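Local coordinates for yeast glycogen phosphorylase (Saccharomyces cerevisiae, PDB 1YGP), which is a carbohydrate phosphorylase of the GT-B clan that carries bound pyridoxal-5'-phosphate and forms a two-chain assembly, at residues A[437-442]-A[455-460]; A[628-633]-A[681-686]; A[747-752]-A[856-861]. All coordinates share one frame; numbering follows the deposited sequence.

Interaction 1. Residues A[437-442]-A[455-460]; sequences FFLEDV and RISIIE. Unlike the reference sequence in segment 437-442: Glu440 (reference Gln).
Ile456 is the apolar centre of this contact, met by three side chains of helix 425-445. Its CG2 methyl touches Leu439 CD1 at 3.8 Å and, more loosely, Val442 CG2 at 4.1 Å. The same methyl lies 3.8 Å from Phe438 CE2. Farther along Ile456, CG1 and CD1 run beside Phe438 CZ, and the two side chains cross at about a right angle. Phe438 reaches them because its CG stands anti to the backbone N (chi1 168°). Val442 CG2 lies against one face of that ring, and Phe503 meets the ring edge-to-face.

Two polar atoms of 455-460 also meet apolar groups. The Ile456 carbonyl O lies at the edge of the Phe438 ring, near its plane, 3.4 Å from CE2. Leu439 CD2 rests 3.8 Å from Ser457 OG. That hydroxyl donates to Ile459 O at 3.0 Å and is also hydrogen-bonded to Asn435 ND2 of helix 425-445.

The contact folds the end of helix 451-456, and the turn into strand 459-460, back on helix 425-445 of the carbohydrate phosphorylase chain. The hold is apolar. The serine hydroxyl directs its polar bonds to Ile459 O and Asn435, so it can lie buried against Leu439 CD2.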
loop_
_atom_site.group_PDB
_atom_site.type_symbol
_atom_site.label_atom_id
_atom_site.label_comp_id
_atom_site.label_asym_id
_atom_site.label_seq_id
_atom_site.Cartn_x
_atom_site.Cartn_y
_atom_site.Cartn_z
ATOM N N PHE A 437 43.084 -16.586 -11.280
ATOM C CA PHE A 437 43.834 -17.318 -10.298
ATOM C C PHE A 437 43.349 -18.770 -10.203
ATOM O O PHE A 437 44.181 -19.672 -10.083
ATOM C CB PHE A 437 43.705 -16.596 -8.981
ATOM C CG PHE A 437 44.274 -15.185 -9.018
ATOM C CD1 PHE A 437 45.603 -14.960 -9.371
ATOM C CD2 PHE A 437 43.461 -14.103 -8.679
ATOM C CE1 PHE A 437 46.102 -13.657 -9.378
ATOM C CE2 PHE A 437 43.974 -12.806 -8.691
ATOM C CZ PHE A 437 45.293 -12.582 -9.040
ATOM N N PHE A 438 42.045 -19.070 -10.320
ATOM C CA PHE A 438 41.529 -20.441 -10.243
ATOM C C PHE A 438 42.163 -21.263 -11.354
ATOM O O PHE A 438 42.707 -22.333 -11.094
ATOM C CB PHE A 438 39.993 -20.441 -10.392
ATOM C CG PHE A 438 39.379 -21.810 -10.614
ATOM C CD1 PHE A 438 39.432 -22.799 -9.628
ATOM C CD2 PHE A 438 38.759 -22.091 -11.831
ATOM C CE1 PHE A 438 38.870 -24.063 -9.864
ATOM C CE2 PHE A 438 38.197 -23.358 -12.068
ATOM C CZ PHE A 438 38.253 -24.346 -11.085
ATOM N N LEU A 439 42.166 -20.754 -12.580
ATOM C CA LEU A 439 42.739 -21.465 -13.693
ATOM C C LEU A 439 44.261 -21.625 -13.562
ATOM O O LEU A 439 44.836 -22.620 -14.026
ATOM C CB LEU A 439 42.293 -20.701 -14.915
ATOM C CG LEU A 439 41.422 -21.486 -15.869
ATOM C CD1 LEU A 439 40.364 -22.326 -15.178
ATOM C CD2 LEU A 439 40.733 -20.488 -16.723
ATOM N N GLU A 440 44.953 -20.713 -12.876
ATOM C CA GLU A 440 46.362 -20.906 -12.569
ATOM C C GLU A 440 46.443 -22.102 -11.645
ATOM O O GLU A 440 47.096 -23.091 -11.976
ATOM C CB GLU A 440 46.983 -19.742 -11.837
ATOM C CG GLU A 440 47.468 -18.637 -12.741
ATOM C CD GLU A 440 48.247 -17.541 -12.013
ATOM O OE1 GLU A 440 48.433 -17.606 -10.789
ATOM O OE2 GLU A 440 48.674 -16.599 -12.689
ATOM N N ASP A 441 45.723 -22.091 -10.532
ATOM C CA ASP A 441 45.737 -23.200 -9.605
ATOM C C ASP A 441 45.458 -24.539 -10.264
ATOM O O ASP A 441 46.054 -25.552 -9.893
ATOM C CB ASP A 441 44.718 -22.933 -8.533
ATOM C CG ASP A 441 45.172 -21.887 -7.534
ATOM O OD1 ASP A 441 45.724 -20.853 -7.929
ATOM O OD2 ASP A 441 44.962 -22.123 -6.344
ATOM N N VAL A 442 44.608 -24.546 -11.291
ATOM C CA VAL A 442 44.300 -25.773 -11.985
ATOM C C VAL A 442 45.522 -26.143 -12.782
ATOM O O VAL A 442 45.945 -27.302 -12.704
ATOM C CB VAL A 442 43.102 -25.635 -12.943
ATOM C CG1 VAL A 442 42.791 -26.982 -13.581
ATOM C CG2 VAL A 442 41.858 -25.247 -12.174
ATOM N N ARG A 455 37.255 -26.564 -20.012
ATOM C CA ARG A 455 36.030 -27.095 -19.448
ATOM C C ARG A 455 35.659 -26.568 -18.070
ATOM O O ARG A 455 34.490 -26.311 -17.776
ATOM C CB ARG A 455 36.084 -28.603 -19.308
ATOM C CG ARG A 455 36.150 -29.442 -20.568
ATOM C CD ARG A 455 35.803 -30.901 -20.249
ATOM N NE ARG A 455 36.577 -31.418 -19.129
ATOM C CZ ARG A 455 37.799 -31.928 -19.265
ATOM N NH1 ARG A 455 38.389 -32.018 -20.461
ATOM N NH2 ARG A 455 38.466 -32.267 -18.165
ATOM N N ILE A 456 36.644 -26.430 -17.192
ATOM C CA ILE A 456 36.405 -26.065 -15.817
ATOM C C ILE A 456 36.296 -24.545 -15.681
ATOM O O ILE A 456 35.966 -24.069 -14.592
ATOM C CB ILE A 456 37.588 -26.743 -15.014
ATOM C CG1 ILE A 456 37.081 -27.104 -13.636
ATOM C CG2 ILE A 456 38.829 -25.839 -14.897
ATOM C CD1 ILE A 456 38.081 -27.892 -12.770
ATOM N N SER A 457 36.545 -23.754 -16.728
ATOM C CA SER A 457 36.545 -22.307 -16.599
ATOM C C SER A 457 35.186 -21.725 -16.285
ATOM O O SER A 457 34.155 -22.212 -16.736
ATOM C CB SER A 457 37.034 -21.639 -17.878
ATOM O OG SER A 457 37.146 -20.212 -17.831
ATOM N N ILE A 458 35.223 -20.626 -15.526
ATOM C CA ILE A 458 34.037 -19.872 -15.198
ATOM C C ILE A 458 33.637 -19.129 -16.460
ATOM O O ILE A 458 32.438 -19.048 -16.707
ATOM C CB ILE A 458 34.323 -18.888 -14.045
ATOM C CG1 ILE A 458 34.621 -19.651 -12.764
ATOM C CG2 ILE A 458 33.122 -17.987 -13.822
ATOM C CD1 ILE A 458 35.111 -18.735 -11.616
ATOM N N ILE A 459 34.511 -18.567 -17.297
ATOM C CA ILE A 459 34.011 -17.905 -18.498
ATOM C C ILE A 459 34.014 -18.934 -19.619
ATOM O O ILE A 459 35.058 -19.532 -19.919
ATOM C CB ILE A 459 34.884 -16.683 -18.903
ATOM C CG1 ILE A 459 34.538 -15.481 -18.071
ATOM C CG2 ILE A 459 34.579 -16.244 -20.324
ATOM C CD1 ILE A 459 34.916 -15.516 -16.587
ATOM N N GLU A 460 32.828 -19.147 -20.195
ATOM C CA GLU A 460 32.600 -20.046 -21.316
ATOM C C GLU A 460 32.859 -19.250 -22.570
ATOM O O GLU A 460 32.149 -18.281 -22.850
ATOM C CB GLU A 460 31.159 -20.547 -21.353
ATOM C CG GLU A 460 30.814 -21.464 -22.518
ATOM C CD GLU A 460 29.415 -22.057 -22.437
ATOM O OE1 GLU A 460 29.248 -23.051 -21.733
ATOM O OE2 GLU A 460 28.493 -21.545 -23.075
#

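Interaction 2. Residues A[628-633]-A[681-686]; sequences AMKNML and DESIEH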
loop_
_atom_site.group_PDB
_atom_site.type_symbol
_atom_site.label_atom_id
_atom_site.label_comp_id
_atom_site.label_asym_id
_atom_site.label_seq_id
_atom_site.Cartn_x
_atom_site.Cartn_y
_atom_site.Cartn_z
ATOM N N ALA A 628 -11.987 -48.157 -22.246
ATOM C CA ALA A 628 -12.183 -49.543 -21.907
ATOM C C ALA A 628 -13.535 -49.751 -21.212
ATOM O O ALA A 628 -14.278 -50.678 -21.541
ATOM C CB ALA A 628 -11.049 -49.967 -20.998
ATOM N N MET A 629 -13.934 -48.859 -20.307
ATOM C CA MET A 629 -15.191 -48.957 -19.575
ATOM C C MET A 629 -16.380 -48.899 -20.508
ATOM O O MET A 629 -17.272 -49.743 -20.492
ATOM C CB MET A 629 -15.389 -47.821 -18.610
ATOM C CG MET A 629 -14.324 -47.562 -17.588
ATOM S SD MET A 629 -14.944 -46.199 -16.581
ATOM C CE MET A 629 -15.209 -47.146 -15.110
ATOM N N LYS A 630 -16.355 -47.872 -21.339
ATOM C CA LYS A 630 -17.404 -47.585 -22.281
ATOM C C LYS A 630 -17.631 -48.711 -23.256
ATOM O O LYS A 630 -18.764 -49.150 -23.475
ATOM C CB LYS A 630 -17.050 -46.298 -23.024
ATOM C CG LYS A 630 -17.834 -45.114 -22.496
ATOM C CD LYS A 630 -19.267 -45.422 -22.902
ATOM C CE LYS A 630 -20.271 -44.406 -22.472
ATOM N NZ LYS A 630 -19.989 -43.137 -23.112
ATOM N N ASN A 631 -16.520 -49.203 -23.799
ATOM C CA ASN A 631 -16.532 -50.304 -24.744
ATOM C C ASN A 631 -17.130 -51.552 -24.102
ATOM O O ASN A 631 -17.923 -52.283 -24.694
ATOM C CB ASN A 631 -15.113 -50.573 -25.181
ATOM C CG ASN A 631 -15.064 -51.381 -26.458
ATOM O OD1 ASN A 631 -15.058 -50.809 -27.552
ATOM N ND2 ASN A 631 -15.030 -52.712 -26.389
ATOM N N MET A 632 -16.792 -51.780 -22.835
ATOM C CA MET A 632 -17.262 -52.918 -22.074
ATOM C C MET A 632 -18.773 -52.816 -21.951
ATOM O O MET A 632 -19.466 -53.772 -22.321
ATOM C CB MET A 632 -16.594 -52.914 -20.691
ATOM C CG MET A 632 -16.719 -54.222 -19.931
ATOM S SD MET A 632 -15.790 -54.285 -18.379
ATOM C CE MET A 632 -14.225 -54.739 -19.063
ATOM N N LEU A 633 -19.305 -51.675 -21.496
ATOM C CA LEU A 633 -20.747 -51.461 -21.361
ATOM C C LEU A 633 -21.483 -51.796 -22.663
ATOM O O LEU A 633 -22.464 -52.552 -22.703
ATOM C CB LEU A 633 -21.065 -50.003 -21.034
ATOM C CG LEU A 633 -20.698 -49.341 -19.739
ATOM C CD1 LEU A 633 -20.426 -47.884 -20.019
ATOM C CD2 LEU A 633 -21.809 -49.491 -18.731
ATOM N N ASP A 681 -20.896 -38.148 -18.272
ATOM C CA ASP A 681 -21.382 -39.303 -18.992
ATOM C C ASP A 681 -22.099 -40.322 -18.117
ATOM O O ASP A 681 -21.535 -41.256 -17.540
ATOM C CB ASP A 681 -20.226 -39.962 -19.709
ATOM C CG ASP A 681 -20.640 -41.223 -20.434
ATOM O OD1 ASP A 681 -21.711 -41.241 -21.040
ATOM O OD2 ASP A 681 -19.887 -42.188 -20.352
ATOM N N GLU A 682 -23.415 -40.191 -18.139
ATOM C CA GLU A 682 -24.319 -41.019 -17.361
ATOM C C GLU A 682 -24.070 -42.513 -17.349
ATOM O O GLU A 682 -24.175 -43.139 -16.299
ATOM C CB GLU A 682 -25.734 -40.811 -17.849
ATOM N N SER A 683 -23.666 -43.064 -18.493
ATOM C CA SER A 683 -23.451 -44.492 -18.682
ATOM C C SER A 683 -22.508 -45.155 -17.691
ATOM O O SER A 683 -22.746 -46.282 -17.248
ATOM C CB SER A 683 -22.914 -44.737 -20.080
ATOM O OG SER A 683 -23.082 -43.605 -20.928
ATOM N N ILE A 684 -21.430 -44.468 -17.307
ATOM C CA ILE A 684 -20.473 -45.085 -16.409
ATOM C C ILE A 684 -20.827 -44.787 -14.959
ATOM O O ILE A 684 -19.992 -44.949 -14.067
ATOM C CB ILE A 684 -19.014 -44.606 -16.730
ATOM C CG1 ILE A 684 -18.856 -43.093 -16.710
ATOM C CG2 ILE A 684 -18.664 -45.149 -18.096
ATOM C CD1 ILE A 684 -17.390 -42.653 -16.793
ATOM N N GLU A 685 -22.041 -44.298 -14.723
ATOM C CA GLU A 685 -22.601 -44.021 -13.411
ATOM C C GLU A 685 -21.688 -43.676 -12.224
ATOM O O GLU A 685 -21.693 -44.302 -11.163
ATOM C CB GLU A 685 -23.490 -45.223 -13.062
ATOM N N HIS A 686 -20.883 -42.611 -12.384
ATOM C CA HIS A 686 -19.972 -42.105 -11.352
ATOM C C HIS A 686 -18.843 -43.056 -10.972
ATOM O O HIS A 686 -18.248 -42.939 -9.899
ATOM C CB HIS A 686 -20.709 -41.747 -10.039
ATOM C CG HIS A 686 -21.876 -40.798 -10.222
ATOM N ND1 HIS A 686 -23.004 -40.782 -9.531
ATOM C CD2 HIS A 686 -21.955 -39.809 -11.167
ATOM C CE1 HIS A 686 -23.764 -39.833 -10.014
ATOM N NE2 HIS A 686 -23.116 -39.256 -10.998
#
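Lys630 and Asp681 form the salt bridge that joins helix 615-634 to the loop between helix 662-678 and strand 688-693. Lys630 NZ donates to Asp681 OD2 at 2.9 Å. The ammonium comes from above the carboxylate plane, 43° out of it. The lysine chain bends at chi2 and again at chi4 (63°), which turns NZ onto the acid. The two side chains approach from opposite directions.

The carboxylate has further partners. Ser683 OG donates to Asp681 OD1 at 2.7 Å, on the syn side and 31° out of the plane. Each oxygen thus has its own donor, and the serine ties the acid back to its own loop. Tyr626 OH, one turn earlier on the helix, makes weak hydrogen bonds with both Asp681 OD2 and Lys630 NZ. The lysine methylene CE also packs against Ser683 OG, 3.3 Å away.

In the backbone, Ile684 N bonds to Asp681 O at 3.2 Å and Glu685 N to Glu682 O at 2.9 Å. These bonds belong to a short 3-10 turn at 682-683.

Beside the ion pair, Ile684 CG2 meets Leu633 CD1 at 3.8 Å and, loosely, Met629 SD at 4.2 Å. Leu633 CD2 lies near Ser683 O. Val642 and Ile639 of helix 639-645 extend this apolar patch.

Helix 615-634 follows strand 601-606, and the loop enters strand 688-693. Both strands belong to the six-stranded parallel sheet in the C-terminal part of the GT-B fold. The join pairs a partly exposed ion pair with a buried isoleucine. The lysine charge and the Ser683 hydroxyl would favour the ionised carboxylate, with Tyr626 adding only weak bonds.

Interaction 3. Residues A[747-752]-A[856-861]; sequences ITREIG and VGFFSS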
loop_
_atom_site.group_PDB
_atom_site.type_symbol
_atom_site.label_atom_id
_atom_site.label_comp_id
_atom_site.label_asym_id
_atom_site.label_seq_id
_atom_site.Cartn_x
_atom_site.Cartn_y
_atom_site.Cartn_z
ATOM N N ILE A 747 12.316 -42.455 -0.320
ATOM C CA ILE A 747 11.052 -42.840 0.330
ATOM C C ILE A 747 11.073 -44.369 0.453
ATOM O O ILE A 747 10.896 -44.904 1.550
ATOM C CB ILE A 747 9.764 -42.491 -0.496
ATOM C CG1 ILE A 747 9.652 -41.005 -0.837
ATOM C CG2 ILE A 747 8.570 -42.962 0.297
ATOM C CD1 ILE A 747 9.811 -40.088 0.362
ATOM N N THR A 748 11.362 -45.072 -0.655
ATOM C CA THR A 748 11.376 -46.526 -0.714
ATOM C C THR A 748 12.335 -47.140 0.284
ATOM O O THR A 748 11.944 -48.061 0.994
ATOM C CB THR A 748 11.718 -46.940 -2.140
ATOM O OG1 THR A 748 10.637 -46.441 -2.927
ATOM C CG2 THR A 748 11.861 -48.426 -2.346
ATOM N N ARG A 749 13.553 -46.624 0.374
ATOM C CA ARG A 749 14.519 -47.071 1.359
ATOM C C ARG A 749 13.912 -47.021 2.761
ATOM O O ARG A 749 13.726 -48.056 3.389
ATOM C CB ARG A 749 15.735 -46.167 1.282
ATOM C CG ARG A 749 16.887 -46.461 2.214
ATOM C CD ARG A 749 17.869 -45.305 2.136
ATOM N NE ARG A 749 17.377 -44.164 2.896
ATOM C CZ ARG A 749 17.858 -42.925 2.738
ATOM N NH1 ARG A 749 18.828 -42.657 1.863
ATOM N NH2 ARG A 749 17.353 -41.932 3.470
ATOM N N GLU A 750 13.514 -45.836 3.219
ATOM C CA GLU A 750 12.956 -45.623 4.542
ATOM C C GLU A 750 11.686 -46.380 4.857
ATOM O O GLU A 750 11.600 -46.964 5.935
ATOM C CB GLU A 750 12.651 -44.163 4.752
ATOM C CG GLU A 750 13.884 -43.300 4.753
ATOM C CD GLU A 750 14.748 -43.540 5.969
ATOM O OE1 GLU A 750 14.230 -43.399 7.084
ATOM O OE2 GLU A 750 15.925 -43.852 5.796
ATOM N N ILE A 751 10.658 -46.386 4.001
ATOM C CA ILE A 751 9.414 -47.044 4.378
ATOM C C ILE A 751 9.309 -48.461 3.838
ATOM O O ILE A 751 8.382 -49.185 4.210
ATOM C CB ILE A 751 8.164 -46.237 3.908
ATOM C CG1 ILE A 751 8.024 -46.267 2.407
ATOM C CG2 ILE A 751 8.287 -44.797 4.397
ATOM C CD1 ILE A 751 6.599 -45.870 2.001
ATOM N N GLY A 752 10.205 -48.899 2.963
ATOM C CA GLY A 752 10.176 -50.262 2.464
ATOM C C GLY A 752 9.602 -50.382 1.064
ATOM O O GLY A 752 8.496 -49.933 0.765
ATOM N N VAL A 856 8.144 -42.224 8.031
ATOM C CA VAL A 856 8.374 -40.978 7.310
ATOM C C VAL A 856 9.348 -40.039 8.035
ATOM O O VAL A 856 10.011 -39.203 7.415
ATOM C CB VAL A 856 7.030 -40.266 7.082
ATOM C CG1 VAL A 856 6.509 -39.589 8.357
ATOM C CG2 VAL A 856 7.249 -39.275 5.948
ATOM N N GLY A 857 9.498 -40.169 9.349
ATOM C CA GLY A 857 10.294 -39.278 10.173
ATOM C C GLY A 857 11.664 -38.820 9.698
ATOM O O GLY A 857 12.085 -37.738 10.098
ATOM N N PHE A 858 12.423 -39.547 8.885
ATOM C CA PHE A 858 13.717 -39.048 8.436
ATOM C C PHE A 858 13.530 -37.812 7.565
ATOM O O PHE A 858 14.413 -36.956 7.488
ATOM C CB PHE A 858 14.412 -40.128 7.651
ATOM C CG PHE A 858 15.654 -39.724 6.869
ATOM C CD1 PHE A 858 16.903 -39.697 7.489
ATOM C CD2 PHE A 858 15.547 -39.441 5.501
ATOM C CE1 PHE A 858 18.041 -39.398 6.738
ATOM C CE2 PHE A 858 16.691 -39.142 4.759
ATOM C CZ PHE A 858 17.938 -39.123 5.377
ATOM N N PHE A 859 12.384 -37.684 6.904
ATOM C CA PHE A 859 12.185 -36.545 6.044
ATOM C C PHE A 859 11.713 -35.333 6.836
ATOM O O PHE A 859 11.127 -34.423 6.247
ATOM C CB PHE A 859 11.182 -36.912 4.951
ATOM C CG PHE A 859 11.615 -38.138 4.178
ATOM C CD1 PHE A 859 12.802 -38.113 3.438
ATOM C CD2 PHE A 859 10.842 -39.298 4.251
ATOM C CE1 PHE A 859 13.221 -39.269 2.770
ATOM C CE2 PHE A 859 11.270 -40.445 3.576
ATOM C CZ PHE A 859 12.458 -40.434 2.840
ATOM N N SER A 860 11.932 -35.238 8.149
ATOM C CA SER A 860 11.565 -34.036 8.861
ATOM C C SER A 860 12.619 -32.966 8.582
ATOM O O SER A 860 13.819 -33.176 8.816
ATOM C CB SER A 860 11.500 -34.359 10.335
ATOM O OG SER A 860 11.207 -33.244 11.168
ATOM N N SER A 861 12.232 -31.762 8.152
ATOM C CA SER A 861 13.179 -30.681 7.898
ATOM C C SER A 861 14.017 -30.325 9.126
ATOM O O SER A 861 15.041 -29.650 8.965
ATOM C CB SER A 861 12.438 -29.440 7.417
ATOM O OG SER A 861 11.302 -29.125 8.224
#
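The loop linking helix 842-856 to helix 861-873 meets the C-terminal end of helix 743-751 here, and two consecutive phenylalanines provide most of the loop's side of the contact. Ile747 CD1 sits over one face of the buried Phe859 ring in a CH-pi contact, 3.9 Å from the ring centroid and 29° off the normal. The closest ring atom is CE2, at 3.5 Å from Ile747 CD1. Glu750 passes the same ring with its aliphatic part, CG lying 3.7 Å from Phe859 CZ. Met727 of helix 724-730 touches both Ile747 and Phe859.

These helices belong to the C-terminal part of the GT-B chain, close to the cofactor. The side chain of Ile747 is about 10 Å from the bound pyridoxal-5'-phosphate, and helix 724-730 supplies Lys728 to the cofactor pocket. Ile747 and Phe859 thus pack behind a helix that lines the pocket. Phe859 and Ser861 have backbone hydrogen bonds with Ile516, and Ser861 OG bonds to Ser176 OG, consistent with the last helix crossing back to the N-terminal domain.

Phe858 lies nearer the surface, against charged groups. Arg749 NH2 comes to 3.1 Å from Phe858 CE2. The guanidinium is turned 84° from the ring plane and presents its edge to CE2. Glu750 OE1 lies 3.3 Å from Phe858 CB. The carboxylate is only 25° from parallel with that ring.

The two charged side chains are paired with each other. Arg749 NE donates to the anti lone pair of Glu750 OE2 at 3.3 Å, and NH2 adds a weak bond to the same oxygen. Glu750 bends at chi2, which folds its carboxylate back beside both Arg749 and Phe858. Arg749 NH1 has a further salt bridge to Glu746, while Arg863 makes a cation-pi contact with Phe858.

Overall arrangement
Followed from the N terminus, the three contacts come in series; none nests in or crosses another. Interaction 1 closes a short excursion of 12 residues, seven of them helical, folding helix 451-456 and strand 459-460 back on helix 425-445. Interaction 2 closes 47 residues that include strand 649-654, and joins two connecting elements around the six-stranded parallel sheet. Interaction 3 spans 103 mostly helical residues and ties helix 743-751 to the approach to the last helix, 861-873. The contacts are far apart. The centres of interactions 1 and 2 lie 64 Å from each other, with interaction 3 about 40 Å from each and nearest the chain centre and pyridoxal-5'-phosphate.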